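Local coordinates for protein peptidase, M20/M25/M40 family (Staphylococcus aureus, PDB 4EWT) that probably hydrolyses the amide bond of N-acylated amino acids or related substrates at a dinuclear manganese site, as a metal-dependent amidohydrolase, at residues A[37-40]-A[41-44]; A[269-272]-A[273-277]; A[277-280]-A[281-285]. All blocks are in the same frame, centred on the assembly; numbering follows the deposited sequence.

The three contacts sample two distant parts of the chain, on opposite sides of its centre. Contact 1 lies on helix 34-43, in the part that carries the two manganese sites, which share Cys-103, with His-105 and His-164 completing one and Glu-139 and His-362 the other; the side chain of Ile-40 is about 14 Å from a manganese ion. Contacts 2 and 3 follow each other along helix 264-285, share Leu-277 and have centres about 12 Å apart. Both also touch the second subunit. The centre of contact 1 is about 45 Å from that of contact 2 and 54 Å from that of contact 3. The bound thio-heptaethylene glycol rests on Arg-276 in contact 2.

Contact 1: residues A[37-40]-A[41-44]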
loop_
_atom_site.group_PDB
_atom_site.type_symbol
_atom_site.label_atom_id
_atom_site.label_comp_id
_atom_site.label_asym_id
_atom_site.label_seq_id
_atom_site.Cartn_x
_atom_site.Cartn_y
_atom_site.Cartn_z
ATOM N N ALA A 37 -12.997 -27.339 40.381
ATOM C CA ALA A 37 -13.125 -26.548 41.611
ATOM C C ALA A 37 -13.591 -27.384 42.812
ATOM O O ALA A 37 -13.115 -27.188 43.927
ATOM C CB ALA A 37 -14.054 -25.365 41.401
ATOM N N LYS A 38 -14.526 -28.303 42.578
ATOM C CA LYS A 38 -15.000 -29.208 43.628
ATOM C C LYS A 38 -13.927 -30.200 44.068
ATOM O O LYS A 38 -13.809 -30.490 45.259
ATOM C CB LYS A 38 -16.267 -29.947 43.195
ATOM C CG LYS A 38 -17.558 -29.224 43.569
ATOM C CD LYS A 38 -18.811 -29.918 43.005
ATOM C CE LYS A 38 -19.033 -31.294 43.616
ATOM N NZ LYS A 38 -20.425 -31.797 43.398
ATOM N N TYR A 39 -13.151 -30.709 43.111
ATOM C CA TYR A 39 -12.044 -31.622 43.398
ATOM C C TYR A 39 -10.941 -30.983 44.261
ATOM O O TYR A 39 -10.368 -31.635 45.133
ATOM C CB TYR A 39 -11.451 -32.151 42.093
ATOM C CG TYR A 39 -10.243 -33.046 42.278
ATOM C CD1 TYR A 39 -10.392 -34.423 42.436
ATOM C CD2 TYR A 39 -8.953 -32.518 42.290
ATOM C CE1 TYR A 39 -9.286 -35.250 42.597
ATOM C CE2 TYR A 39 -7.846 -33.336 42.453
ATOM C CZ TYR A 39 -8.020 -34.697 42.603
ATOM O OH TYR A 39 -6.923 -35.505 42.761
ATOM N N ILE A 40 -10.650 -29.711 43.997
ATOM C CA ILE A 40 -9.633 -28.961 44.728
ATOM C C ILE A 40 -10.076 -28.707 46.173
ATOM O O ILE A 40 -9.296 -28.920 47.104
ATOM C CB ILE A 40 -9.275 -27.625 43.999
ATOM C CG1 ILE A 40 -8.529 -27.912 42.691
ATOM C CG2 ILE A 40 -8.444 -26.705 44.898
ATOM C CD1 ILE A 40 -8.550 -26.757 41.688
ATOM N N ALA A 41 -11.320 -28.264 46.358
ATOM C CA ALA A 41 -11.891 -28.073 47.702
ATOM C C ALA A 41 -11.988 -29.399 48.465
ATOM O O ALA A 41 -11.804 -29.444 49.691
ATOM C CB ALA A 41 -13.259 -27.406 47.619
ATOM N N GLU A 42 -12.257 -30.481 47.770
ATOM C CA GLU A 42 -12.289 -31.763 48.408
ATOM C C GLU A 42 -10.915 -32.233 48.786
ATOM O O GLU A 42 -10.791 -32.882 49.788
ATOM C CB GLU A 42 -12.972 -32.815 47.561
ATOM C CG GLU A 42 -12.303 -33.011 46.291
ATOM C CD GLU A 42 -11.680 -34.358 46.080
ATOM O OE1 GLU A 42 -10.438 -34.454 46.182
ATOM O OE2 GLU A 42 -12.425 -35.301 45.732
ATOM N N PHE A 43 -9.894 -31.917 47.999
ATOM C CA PHE A 43 -8.527 -32.311 48.371
ATOM C C PHE A 43 -8.141 -31.844 49.779
ATOM O O PHE A 43 -7.496 -32.585 50.532
ATOM C CB PHE A 43 -7.505 -31.816 47.337
ATOM C CG PHE A 43 -6.063 -32.052 47.738
ATOM C CD1 PHE A 43 -5.414 -33.234 47.392
ATOM C CD2 PHE A 43 -5.359 -31.088 48.466
ATOM C CE1 PHE A 43 -4.088 -33.455 47.761
ATOM C CE2 PHE A 43 -4.036 -31.302 48.848
ATOM C CZ PHE A 43 -3.395 -32.486 48.491
ATOM N N TYR A 44 -8.540 -30.627 50.136
ATOM C CA TYR A 44 -8.154 -30.067 51.432
ATOM C C TYR A 44 -8.964 -30.578 52.633
ATOM O O TYR A 44 -8.711 -30.169 53.766
ATOM C CB TYR A 44 -8.131 -28.537 51.384
ATOM C CG TYR A 44 -7.052 -27.994 50.477
ATOM C CD1 TYR A 44 -5.709 -28.059 50.850
ATOM C CD2 TYR A 44 -7.369 -27.417 49.248
ATOM C CE1 TYR A 44 -4.717 -27.576 50.028
ATOM C CE2 TYR A 44 -6.374 -26.920 48.414
ATOM C CZ TYR A 44 -5.056 -27.004 48.818
ATOM O OH TYR A 44 -4.058 -26.533 48.030
#
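Tyr-44 lays its ring beside Ile-40 one helical turn back, and the two side chains point the same way. From CB of Tyr-44 the torsion chi1 of -66° sets CG next to its own backbone N, which turns one side of the ring to the preceding turn. Tyr-44 CG is 4.2 Å from Ile-40 O. Tyr-44 CD2 comes closest to Ile-40 O, at 3.3 Å, approaching it obliquely. Tyr-44 CE2 then reaches the branch methyl, 4.1 Å from Ile-40 CG2. Across one face of the same ring, Phe-43 CD2 sits over the centre, 3.8 Å above the plane, while Tyr-44 CE1 lies in the plane of the Phe-43 ring, at its edge. Helix 34-43 ends here, Tyr-44 being the first residue beyond it, and packs against the mixed sheet and the helices of the metal-binding α/β domain of an M20 peptidase: Tyr-44 and Phe-43 lean on Leu-113 of helix 105-120, and Ile-40 and Tyr-44 on strand 60-65. The last turns are tied by routine backbone bonds, among them Ala-41 N to Ala-37 O at 3.2 Å and Glu-42 N to Lys-38 O at 3.0 Å. On the outward side Glu-42 bends back along the helix, and its OE1 is placed 3.7 Å above one face of the Tyr-39 ring, off toward the rim, with carboxylate and ring planes 20° apart. That position is doubtful, because CG of the same glutamate is modelled too close to Tyr-39 O. Tyr-39 also stacks its ring on Tyr-22 of helix 13-25.

Contact 2: residues A[269-272]-A[273-277]; sequences TIEK and EIKRL. With PE7 (1-deoxy-1-thio-heptaethylene glycol), chain L.
Glu-273 packs against the preceding turn, its CG 4.2 Å from Thr-269 CG2. The two segments are consecutive turns of helix 264-285, the long helix lying on the antiparallel sheet of the smaller domain, and ordinary i to i+4 backbone bonds link them. Next along, Ile-274 lies side by side with Ile-270 on the sheet-facing surface, Ile-274 CD1 against Ile-270 CG2 at 3.6 Å, and both touch Val-259 of strand 248-261. Lys-275 then closes an i to i+4 salt bridge. Its chain is extended and runs alongside that of Glu-271, its CD and CE methylenes against CG of the glutamate, until Lys-275 NZ meets Glu-271 OE2 at 2.7 Å on the anti lone pair, away from the other carboxylate oxygen. Arg-276 reaches back to Glu-273, three residues earlier, side-on with two nitrogens. Arg-276 NE bonds Glu-273 OE1 at 2.9 Å, and Arg-276 NH2 bonds Glu-273 OE2 at 2.9 Å and almost straight (175°). The bend at chi3 (-59°) turns the guanidinium to the carboxylate, and the paired bonds fix its rotation. Lys-272 lies alongside Arg-276, its CE 3.7 Å from Arg-276 NH2; the two positive ends are near each other, with the Glu-273 carboxylate close by, which probably offsets their charge. One guanidinium face carries the bound thio-heptaethylene glycol, with PE7 C20 3.5 Å from Arg-276 NH2; the same ligand is hydrogen-bonded to Lys-195 of the second subunit. Leu-277 turns to Phe-215 and Leu-219 of helix 208-226, and its backbone N donates to Glu-273 O at 3.1 Å.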
loop_
_atom_site.group_PDB
_atom_site.type_symbol
_atom_site.label_atom_id
_atom_site.label_comp_id
_atom_site.label_asym_id
_atom_site.label_seq_id
_atom_site.Cartn_x
_atom_site.Cartn_y
_atom_site.Cartn_z
ATOM N N THR A 269 0.954 3.359 23.014
ATOM C CA THR A 269 1.378 3.823 21.688
ATOM C C THR A 269 0.619 3.142 20.524
ATOM O O THR A 269 0.167 3.821 19.596
ATOM C CB THR A 269 2.879 3.620 21.507
ATOM O OG1 THR A 269 3.565 4.493 22.403
ATOM C CG2 THR A 269 3.323 3.900 20.054
ATOM N N ILE A 270 0.468 1.818 20.593
ATOM C CA ILE A 270 -0.226 1.059 19.542
ATOM C C ILE A 270 -1.690 1.494 19.419
ATOM O O ILE A 270 -2.220 1.667 18.328
ATOM C CB ILE A 270 -0.139 -0.488 19.775
ATOM C CG1 ILE A 270 1.290 -0.983 19.539
ATOM C CG2 ILE A 270 -1.079 -1.241 18.828
ATOM C CD1 ILE A 270 1.530 -2.477 19.906
ATOM N N GLU A 271 -2.326 1.688 20.556
ATOM C CA GLU A 271 -3.709 2.080 20.572
ATOM C C GLU A 271 -3.866 3.488 19.980
ATOM O O GLU A 271 -4.803 3.742 19.227
ATOM C CB GLU A 271 -4.252 2.048 22.002
ATOM C CG GLU A 271 -5.678 2.536 22.074
ATOM C CD GLU A 271 -6.280 2.433 23.464
ATOM O OE1 GLU A 271 -5.630 1.897 24.395
ATOM O OE2 GLU A 271 -7.429 2.882 23.603
ATOM N N LYS A 272 -2.949 4.383 20.343
ATOM C CA LYS A 272 -2.944 5.742 19.816
ATOM C C LYS A 272 -2.751 5.756 18.301
ATOM O O LYS A 272 -3.449 6.474 17.587
ATOM C CB LYS A 272 -1.868 6.584 20.519
ATOM C CG LYS A 272 -1.620 7.971 19.889
ATOM C CD LYS A 272 -0.544 8.744 20.663
ATOM C CE LYS A 272 -0.078 9.953 19.852
ATOM N NZ LYS A 272 0.876 10.827 20.615
ATOM N N GLU A 273 -1.798 4.959 17.819
ATOM C CA GLU A 273 -1.483 4.923 16.392
ATOM C C GLU A 273 -2.534 4.228 15.511
ATOM O O GLU A 273 -2.738 4.624 14.364
ATOM C CB GLU A 273 -0.047 4.379 16.164
ATOM C CG GLU A 273 1.044 5.317 16.764
ATOM C CD GLU A 273 0.974 6.756 16.219
ATOM O OE1 GLU A 273 0.534 6.928 15.068
ATOM O OE2 GLU A 273 1.361 7.724 16.928
ATOM N N ILE A 274 -3.208 3.211 16.056
ATOM C CA ILE A 274 -4.287 2.528 15.339
ATOM C C ILE A 274 -5.496 3.452 15.280
ATOM O O ILE A 274 -6.173 3.524 14.256
ATOM C CB ILE A 274 -4.678 1.184 16.026
ATOM C CG1 ILE A 274 -3.607 0.137 15.748
ATOM C CG2 ILE A 274 -6.106 0.683 15.576
ATOM C CD1 ILE A 274 -3.808 -1.183 16.492
ATOM N N LYS A 275 -5.766 4.152 16.384
ATOM C CA LYS A 275 -6.809 5.181 16.386
ATOM C C LYS A 275 -6.543 6.312 15.398
ATOM O O LYS A 275 -7.482 6.804 14.791
ATOM C CB LYS A 275 -7.075 5.716 17.808
ATOM C CG LYS A 275 -7.865 4.722 18.632
ATOM C CD LYS A 275 -7.952 5.064 20.134
ATOM C CE LYS A 275 -8.915 4.098 20.822
ATOM N NZ LYS A 275 -9.178 4.471 22.272
ATOM N N ARG A 276 -5.273 6.684 15.194
ATOM C CA ARG A 276 -4.912 7.746 14.227
ATOM C C ARG A 276 -5.151 7.283 12.793
ATOM O O ARG A 276 -5.706 8.010 11.960
ATOM C CB ARG A 276 -3.432 8.160 14.369
ATOM C CG ARG A 276 -3.066 9.453 13.574
ATOM C CD ARG A 276 -1.555 9.501 13.242
ATOM N NE ARG A 276 -0.722 9.464 14.437
ATOM C CZ ARG A 276 -0.339 10.535 15.132
ATOM N NH1 ARG A 276 -0.686 11.776 14.747
ATOM N NH2 ARG A 276 0.424 10.368 16.209
ATOM N N LEU A 277 -4.711 6.073 12.499
ATOM C CA LEU A 277 -4.967 5.481 11.190
ATOM C C LEU A 277 -6.435 5.302 10.905
ATOM O O LEU A 277 -6.872 5.503 9.783
ATOM C CB LEU A 277 -4.257 4.151 11.047
ATOM C CG LEU A 277 -2.742 4.284 11.043
ATOM C CD1 LEU A 277 -2.169 2.869 11.129
ATOM C CD2 LEU A 277 -2.264 5.026 9.781
HETATM S S1 PE7 L . 13.560 16.647 18.443
HETATM C C2 PE7 L . 13.486 18.448 18.783
HETATM C C3 PE7 L . 12.656 19.206 17.750
HETATM O O4 PE7 L . 11.261 18.873 17.902
HETATM C C5 PE7 L . 10.447 19.903 17.334
HETATM C C6 PE7 L . 9.503 19.282 16.324
HETATM O O7 PE7 L . 8.543 18.569 17.106
HETATM C C8 PE7 L . 7.690 17.822 16.229
HETATM C C9 PE7 L . 6.690 16.974 16.996
HETATM O O10 PE7 L . 7.277 16.469 18.173
HETATM C C11 PE7 L . 6.726 15.191 18.470
HETATM C C12 PE7 L . 7.781 14.117 18.626
HETATM O O13 PE7 L . 7.282 12.975 17.912
HETATM C C14 PE7 L . 8.174 11.866 17.936
HETATM C C15 PE7 L . 7.796 11.055 16.708
HETATM O O16 PE7 L . 6.391 10.918 16.724
HETATM C C17 PE7 L . 5.948 10.149 15.612
HETATM C C18 PE7 L . 4.464 10.403 15.491
HETATM O O19 PE7 L . 4.361 11.596 14.718
HETATM C C20 PE7 L . 3.001 11.770 14.306
HETATM C C21 PE7 L . 2.585 13.249 14.335
HETATM O O22 PE7 L . 3.141 13.928 15.469
#

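Contact 3: residues A[277-280]-A[281-285]; sequences LSKG and LEDMY
Lys-279 and Asp-283, one helical turn apart, join in a salt bridge in which Lys-279 NZ meets Asp-283 OD2 at 3.0 Å on the syn side, 17° out of the carboxylate plane. The lysine chain bends at chi2 (-89°) and again at its end, which folds NZ back over the next turn, so that CD also passes OD2. This is the looser, wetter side of the contact. A water lies 3.1 Å from Lys-279 NZ, which donates to it, and 2.6 Å from Glu-282 OE1; Lys-279 O is within bonding range of the same water, though more acceptors surround it than it has protons. The pair lies beside its counterpart in the second subunit, with long, weak Lys-279/Asp-283 ion pairs between subunits and the two Asp-283 OD2 atoms near each other, a repulsion the lysines probably ease. The other oxygen of Glu-282, OE2, accepts from the backbone N of Cys-289, a bond that ties the end of this helix to neighbouring strand 288-295.

The tightly packed part is the buried side, made by Leu-277, Gly-280, Leu-281 and Met-284; the three side chains pack on Met-284 of the second subunit. Leu-281 N donates to Leu-277 O at 3.0 Å, and Met-284 N to Gly-280 O at 2.9 Å. Between these two, Glu-282 N makes a weak bond of 3.2 Å (131°) to Lys-279 O, three residues back.

Helix 264-285 belongs to the smaller domain, which in M20 peptidases commonly serves dimerisation, and here its end meets the second subunit, where Tyr-285 O accepts from Arg-226 of that subunit. Within the chain, Leu-277 and Leu-281 fill the interface with Phe-215 of helix 208-226, while Ser-278 and Leu-281 press on Cys-289 of strand 288-295.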
loop_
_atom_site.group_PDB
_atom_site.type_symbol
_atom_site.label_atom_id
_atom_site.label_comp_id
_atom_site.label_asym_id
_atom_site.label_seq_id
_atom_site.Cartn_x
_atom_site.Cartn_y
_atom_site.Cartn_z
ATOM N N LEU A 277 -4.711 6.073 12.499
ATOM C CA LEU A 277 -4.967 5.481 11.190
ATOM C C LEU A 277 -6.435 5.302 10.905
ATOM O O LEU A 277 -6.872 5.503 9.783
ATOM C CB LEU A 277 -4.257 4.151 11.047
ATOM C CG LEU A 277 -2.742 4.284 11.043
ATOM C CD1 LEU A 277 -2.169 2.869 11.129
ATOM C CD2 LEU A 277 -2.264 5.026 9.781
ATOM N N SER A 278 -7.196 4.921 11.918
ATOM C CA SER A 278 -8.610 4.635 11.741
ATOM C C SER A 278 -9.426 5.908 11.461
ATOM O O SER A 278 -10.239 5.948 10.522
ATOM C CB SER A 278 -9.147 3.891 12.968
ATOM O OG SER A 278 -10.560 3.834 12.895
ATOM N N LYS A 279 -9.211 6.941 12.277
ATOM C CA LYS A 279 -9.792 8.268 12.043
ATOM C C LYS A 279 -9.376 8.880 10.686
ATOM O O LYS A 279 -10.204 9.458 9.968
ATOM C CB LYS A 279 -9.389 9.213 13.171
ATOM C CG LYS A 279 -9.909 10.615 13.028
ATOM C CD LYS A 279 -8.974 11.551 12.223
ATOM C CE LYS A 279 -9.272 13.031 12.516
ATOM N NZ LYS A 279 -10.136 13.602 11.434
ATOM N N GLY A 280 -8.082 8.802 10.384
ATOM C CA GLY A 280 -7.536 9.347 9.155
ATOM C C GLY A 280 -8.069 8.641 7.913
ATOM O O GLY A 280 -8.183 9.257 6.847
ATOM N N LEU A 281 -8.386 7.353 8.044
ATOM C CA LEU A 281 -8.995 6.617 6.933
ATOM C C LEU A 281 -10.316 7.254 6.478
ATOM O O LEU A 281 -10.621 7.272 5.287
ATOM C CB LEU A 281 -9.217 5.150 7.295
ATOM C CG LEU A 281 -9.323 4.219 6.086
ATOM C CD1 LEU A 281 -7.901 3.845 5.629
ATOM C CD2 LEU A 281 -10.088 2.970 6.490
ATOM N N GLU A 282 -11.073 7.800 7.426
ATOM C CA GLU A 282 -12.323 8.480 7.103
ATOM C C GLU A 282 -12.097 9.679 6.192
ATOM O O GLU A 282 -12.854 9.889 5.251
ATOM C CB GLU A 282 -13.083 8.940 8.355
ATOM C CG GLU A 282 -13.390 7.879 9.376
ATOM C CD GLU A 282 -14.312 8.430 10.456
ATOM O OE1 GLU A 282 -14.044 9.550 10.934
ATOM O OE2 GLU A 282 -15.312 7.777 10.800
ATOM N N ASP A 283 -11.061 10.464 6.461
ATOM C CA ASP A 283 -10.769 11.623 5.613
ATOM C C ASP A 283 -10.132 11.198 4.285
ATOM O O ASP A 283 -10.431 11.765 3.238
ATOM C CB ASP A 283 -9.860 12.608 6.349
ATOM C CG ASP A 283 -10.407 13.004 7.691
ATOM O OD1 ASP A 283 -11.304 13.878 7.734
ATOM O OD2 ASP A 283 -9.939 12.443 8.712
ATOM N N MET A 284 -9.278 10.182 4.326
ATOM C CA MET A 284 -8.570 9.753 3.130
ATOM C C MET A 284 -9.483 9.147 2.064
ATOM O O MET A 284 -9.369 9.479 0.867
ATOM C CB MET A 284 -7.498 8.745 3.500
ATOM C CG MET A 284 -6.605 8.380 2.368
ATOM S SD MET A 284 -5.175 9.433 2.382
ATOM C CE MET A 284 -4.186 8.581 3.585
ATOM N N TYR A 285 -10.372 8.258 2.501
ATOM C CA TYR A 285 -11.294 7.537 1.606
ATOM C C TYR A 285 -12.770 7.947 1.673
ATOM O O TYR A 285 -13.588 7.429 0.898
ATOM C CB TYR A 285 -11.130 6.031 1.782
ATOM C CG TYR A 285 -9.749 5.630 1.321
ATOM C CD1 TYR A 285 -9.475 5.425 -0.022
ATOM C CD2 TYR A 285 -8.705 5.534 2.228
ATOM C CE1 TYR A 285 -8.170 5.096 -0.455
ATOM C CE2 TYR A 285 -7.427 5.207 1.821
ATOM C CZ TYR A 285 -7.171 4.990 0.481
ATOM O OH TYR A 285 -5.905 4.684 0.105
HETATM O O HOH W 1 -12.264 11.485 10.804
#